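Side-chain contacts in uncharacterized protein (Enterococcus faecalis, PDB 3D3Y), which is of unknown function but is related to the M16 metallopeptidases and may bind a metal ion: residues V110-L113 with K114-F118; V209-A212 with E213-L217. All coordinates share one frame; numbering follows the deposited sequence.

Interaction 1 of 2, residues V110-L113 with K114-F118; sequences VDFL and KEIIF
Ile-116 lays its CG1 methylene over one face of the Phe-112 ring, a CH-pi contact with CG1 4.0 Å from the ring centroid and 23° off the normal, displaced toward the CE2 and CZ rim. The ring comes to lie beside the next turn because Phe-112 swings CG away from its backbone N (chi1 -178°), on the side of its own carbonyl. This is the tightly packed part. Phe-75 meets the same ring edge-to-face, and Leu-113 and Ile-117 press on Ile-90 of strand 85-95, where flat and branched hydrocarbon groups can fill the interface with the sheet. Beneath the side chains the backbone is regular: Ile-116 N donates to Phe-112 O at 2.9 Å, and Ile-117 N to Leu-113 O at 2.8 Å.

The polar side is looser. The nearest side-chain atoms of Asp-111 and Glu-115, one turn apart, are OD2 and CG at 4.4 Å, while Lys-114 runs outward as an extended chain. Glu-115 folds at chi2, and its OE1 is hydrogen-bonded to Asn-56; Asp-111 has a long, weak ion pair with Arg-66. Carboxylates and a lysine suit these partly exposed positions. Apolar residues on one face and charged ones on another make these the amphipathic last turns of helix 105-118, which packs its apolar face on strand 85-95 of the six-stranded mixed sheet.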
loop_
_atom_site.group_PDB
_atom_site.type_symbol
_atom_site.label_atom_id
_atom_site.label_comp_id
_atom_site.label_asym_id
_atom_site.label_seq_id
_atom_site.Cartn_x
_atom_site.Cartn_y
_atom_site.Cartn_z
ATOM N N VAL A 110 -23.219 -7.488 -8.937
ATOM C CA VAL A 110 -23.471 -7.634 -7.493
ATOM C C VAL A 110 -23.754 -9.087 -7.136
ATOM O O VAL A 110 -23.312 -9.567 -6.114
ATOM C CB VAL A 110 -24.614 -6.732 -6.999
ATOM C CG1 VAL A 110 -24.949 -6.993 -5.531
ATOM C CG2 VAL A 110 -24.250 -5.266 -7.191
ATOM N N ASP A 111 -24.491 -9.793 -7.978
ATOM C CA ASP A 111 -24.702 -11.220 -7.753
ATOM C C ASP A 111 -23.357 -11.950 -7.731
ATOM O O ASP A 111 -23.130 -12.820 -6.897
ATOM C CB ASP A 111 -25.641 -11.821 -8.817
ATOM C CG ASP A 111 -25.868 -13.331 -8.624
ATOM O OD1 ASP A 111 -26.626 -13.693 -7.705
ATOM O OD2 ASP A 111 -25.311 -14.151 -9.396
ATOM N N PHE A 112 -22.461 -11.593 -8.643
ATOM C CA PHE A 112 -21.142 -12.254 -8.676
ATOM C C PHE A 112 -20.338 -11.975 -7.410
ATOM O O PHE A 112 -19.737 -12.894 -6.816
ATOM C CB PHE A 112 -20.336 -11.799 -9.889
ATOM C CG PHE A 112 -18.997 -12.473 -10.001
ATOM C CD1 PHE A 112 -18.911 -13.794 -10.424
ATOM C CD2 PHE A 112 -17.833 -11.784 -9.680
ATOM C CE1 PHE A 112 -17.653 -14.429 -10.541
ATOM C CE2 PHE A 112 -16.567 -12.397 -9.811
ATOM C CZ PHE A 112 -16.483 -13.724 -10.238
ATOM N N LEU A 113 -20.322 -10.717 -6.988
ATOM C CA LEU A 113 -19.759 -10.374 -5.687
ATOM C C LEU A 113 -20.381 -11.172 -4.539
ATOM O O LEU A 113 -19.676 -11.616 -3.615
ATOM C CB LEU A 113 -19.856 -8.875 -5.408
ATOM C CG LEU A 113 -19.096 -7.934 -6.353
ATOM C CD1 LEU A 113 -19.549 -6.537 -6.049
ATOM C CD2 LEU A 113 -17.581 -8.120 -6.160
ATOM N N LYS A 114 -21.706 -11.341 -4.559
ATOM C CA LYS A 114 -22.348 -12.073 -3.478
ATOM C C LYS A 114 -21.801 -13.508 -3.419
ATOM O O LYS A 114 -21.607 -14.078 -2.302
ATOM C CB LYS A 114 -23.873 -12.083 -3.666
ATOM C CG LYS A 114 -24.627 -12.701 -2.521
ATOM C CD LYS A 114 -26.128 -12.688 -2.771
ATOM C CE LYS A 114 -26.853 -13.077 -1.482
ATOM N NZ LYS A 114 -28.296 -13.444 -1.677
ATOM N N GLU A 115 -21.612 -14.100 -4.611
ATOM C CA GLU A 115 -21.057 -15.458 -4.741
ATOM C C GLU A 115 -19.655 -15.515 -4.169
ATOM O O GLU A 115 -19.346 -16.361 -3.288
ATOM C CB GLU A 115 -21.072 -15.936 -6.204
ATOM C CG GLU A 115 -22.490 -16.308 -6.753
ATOM C CD GLU A 115 -23.098 -17.563 -6.074
ATOM O OE1 GLU A 115 -22.343 -18.431 -5.559
ATOM O OE2 GLU A 115 -24.347 -17.676 -6.045
ATOM N N ILE A 116 -18.807 -14.605 -4.638
ATOM C CA ILE A 116 -17.416 -14.538 -4.149
ATOM C C ILE A 116 -17.309 -14.343 -2.620
ATOM O O ILE A 116 -16.550 -15.035 -1.938
ATOM C CB ILE A 116 -16.632 -13.438 -4.880
ATOM C CG1 ILE A 116 -16.500 -13.795 -6.381
ATOM C CG2 ILE A 116 -15.250 -13.192 -4.178
ATOM C CD1 ILE A 116 -15.893 -15.199 -6.663
ATOM N N ILE A 117 -18.091 -13.401 -2.097
ATOM C CA ILE A 117 -17.963 -13.007 -0.688
ATOM C C ILE A 117 -18.649 -13.946 0.296
ATOM O O ILE A 117 -18.072 -14.292 1.344
ATOM C CB ILE A 117 -18.436 -11.558 -0.489
ATOM C CG1 ILE A 117 -17.523 -10.615 -1.297
ATOM C CG2 ILE A 117 -18.469 -11.197 0.993
ATOM C CD1 ILE A 117 -18.037 -9.167 -1.302
ATOM N N PHE A 118 -19.855 -14.384 -0.056
ATOM C CA PHE A 118 -20.681 -15.183 0.837
ATOM C C PHE A 118 -20.753 -16.670 0.504
ATOM O O PHE A 118 -21.296 -17.455 1.279
ATOM C CB PHE A 118 -22.077 -14.563 0.883
ATOM C CG PHE A 118 -22.082 -13.163 1.432
ATOM C CD1 PHE A 118 -22.147 -12.950 2.804
ATOM C CD2 PHE A 118 -22.002 -12.059 0.580
ATOM C CE1 PHE A 118 -22.138 -11.658 3.324
ATOM C CE2 PHE A 118 -21.989 -10.761 1.091
ATOM C CZ PHE A 118 -22.047 -10.570 2.478
#

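Interaction 2 of 2, residues V209-A212 with E213-L217; sequences VNEA and ELVPL
Asn-210 crosses Glu-213 at about a right angle, its amide plane turned 26° from the carboxylate plane. The amide turns back toward the helix start because chi1 of 71° sets CG between the backbone N and the carbonyl carbon, and OD1 then accepts from Glu-213 N at 3.0 Å. The donor stands above the amide carbonyl plane, 49° out of it. Asparagine suits this N-cap because its short side chain carries an acceptor to a first-turn N-H; the bonds to its own backbone O from Glu-213 N and Leu-214 N are weak. Glu-213, fully extended, brings OE2 to a water that donates to it and accepts weakly from Asn-210 N.

Next to the cap, Val-209 and Leu-214 also meet nearly perpendicularly, CG2 to CD1 at 3.8 Å, and both rest on Val-16 of strand 12-18. Glu-211 and Val-215 instead lie side by side and point the same way, the Glu-211 CG methylene 3.7 Å from Val-215 CG2; the backbones of the same pair are joined by the bond from Val-215 N to Glu-211 O. Pro-216 has no N-H to offer Ala-212 O; its CD sits 3.0 Å from that oxygen, and the helix kinks there. Glu-213 N is thus held chiefly by the Asn-210 side chain, and a carboxylate near this N-terminus would probably be favoured by the helix dipole.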
loop_
_atom_site.group_PDB
_atom_site.type_symbol
_atom_site.label_atom_id
_atom_site.label_comp_id
_atom_site.label_asym_id
_atom_site.label_seq_id
_atom_site.Cartn_x
_atom_site.Cartn_y
_atom_site.Cartn_z
ATOM N N VAL A 209 -23.602 5.751 -13.072
ATOM C CA VAL A 209 -24.585 4.993 -12.319
ATOM C C VAL A 209 -25.378 5.965 -11.439
ATOM O O VAL A 209 -24.938 7.095 -11.199
ATOM C CB VAL A 209 -23.906 3.945 -11.393
ATOM C CG1 VAL A 209 -23.257 2.832 -12.208
ATOM C CG2 VAL A 209 -22.878 4.618 -10.480
ATOM N N ASN A 210 -26.524 5.506 -10.944
ATOM C CA ASN A 210 -27.286 6.244 -9.932
ATOM C C ASN A 210 -27.512 5.450 -8.642
ATOM O O ASN A 210 -27.691 4.215 -8.664
ATOM C CB ASN A 210 -28.624 6.687 -10.495
ATOM C CG ASN A 210 -29.569 5.533 -10.692
ATOM O OD1 ASN A 210 -30.491 5.337 -9.905
ATOM N ND2 ASN A 210 -29.335 4.745 -11.733
ATOM N N GLU A 211 -27.482 6.175 -7.525
ATOM C CA GLU A 211 -27.703 5.612 -6.199
ATOM C C GLU A 211 -28.972 4.758 -6.121
ATOM O O GLU A 211 -28.941 3.651 -5.575
ATOM C CB GLU A 211 -27.775 6.733 -5.155
ATOM C CG GLU A 211 -27.825 6.208 -3.736
ATOM C CD GLU A 211 -27.585 7.260 -2.693
ATOM O OE1 GLU A 211 -28.420 8.173 -2.586
ATOM O OE2 GLU A 211 -26.570 7.153 -1.961
ATOM N N ALA A 212 -30.072 5.279 -6.666
ATOM C CA ALA A 212 -31.361 4.600 -6.605
ATOM C C ALA A 212 -31.346 3.147 -7.109
ATOM O O ALA A 212 -31.935 2.275 -6.470
ATOM C CB ALA A 212 -32.441 5.415 -7.316
ATOM N N GLU A 213 -30.689 2.878 -8.236
ATOM C CA GLU A 213 -30.565 1.488 -8.692
ATOM C C GLU A 213 -29.698 0.642 -7.760
ATOM O O GLU A 213 -30.056 -0.498 -7.448
ATOM C CB GLU A 213 -30.029 1.379 -10.125
ATOM C CG GLU A 213 -29.957 -0.099 -10.603
ATOM C CD GLU A 213 -29.500 -0.277 -12.042
ATOM O OE1 GLU A 213 -29.715 -1.396 -12.591
ATOM O OE2 GLU A 213 -28.927 0.687 -12.622
ATOM N N LEU A 214 -28.573 1.201 -7.307
ATOM C CA LEU A 214 -27.554 0.416 -6.590
ATOM C C LEU A 214 -27.930 0.012 -5.162
ATOM O O LEU A 214 -27.564 -1.065 -4.697
ATOM C CB LEU A 214 -26.214 1.161 -6.579
ATOM C CG LEU A 214 -25.425 1.069 -7.895
ATOM C CD1 LEU A 214 -24.382 2.171 -7.995
ATOM C CD2 LEU A 214 -24.766 -0.318 -8.030
ATOM N N VAL A 215 -28.647 0.875 -4.453
ATOM C CA VAL A 215 -28.923 0.586 -3.060
ATOM C C VAL A 215 -29.677 -0.741 -2.915
ATOM O O VAL A 215 -29.253 -1.584 -2.142
ATOM C CB VAL A 215 -29.596 1.786 -2.318
ATOM C CG1 VAL A 215 -30.007 1.393 -0.924
ATOM C CG2 VAL A 215 -28.600 2.925 -2.234
ATOM N N PRO A 216 -30.782 -0.937 -3.667
ATOM C CA PRO A 216 -31.472 -2.239 -3.599
ATOM C C PRO A 216 -30.552 -3.420 -3.925
ATOM O O PRO A 216 -30.571 -4.423 -3.201
ATOM C CB PRO A 216 -32.570 -2.120 -4.656
ATOM C CG PRO A 216 -32.784 -0.658 -4.832
ATOM C CD PRO A 216 -31.470 0.007 -4.567
ATOM N N LEU A 217 -29.728 -3.300 -4.970
ATOM C CA LEU A 217 -28.811 -4.399 -5.313
ATOM C C LEU A 217 -27.920 -4.759 -4.126
ATOM O O LEU A 217 -27.862 -5.924 -3.716
ATOM C CB LEU A 217 -27.960 -4.085 -6.562
ATOM C CG LEU A 217 -28.765 -3.736 -7.819
ATOM C CD1 LEU A 217 -27.829 -3.463 -8.990
ATOM C CD2 LEU A 217 -29.779 -4.826 -8.149
HETATM O O HOH W 1 -27.479 2.781 -12.657
#

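Interaction 1 lies on helix 105-118 and interaction 2 at the start of helix 211-219, their centres about 16 Å apart on the same side of the chain's centre. They meet directly where Val-110 CG1 of interaction 1 packs 3.6 Å from Leu-217 O of interaction 2, and Phe-218 extends that seam toward Leu-113. Both helices cover the six-stranded mixed sheet: helix 105-118 rests on strand 85-95, while helix 211-219 rests on strands 4-7 and 12-18. The contact centres lie about 25 and 30 Å from that of the chain, so both are far from it, although interaction 1 is buried and interaction 2 is at the surface.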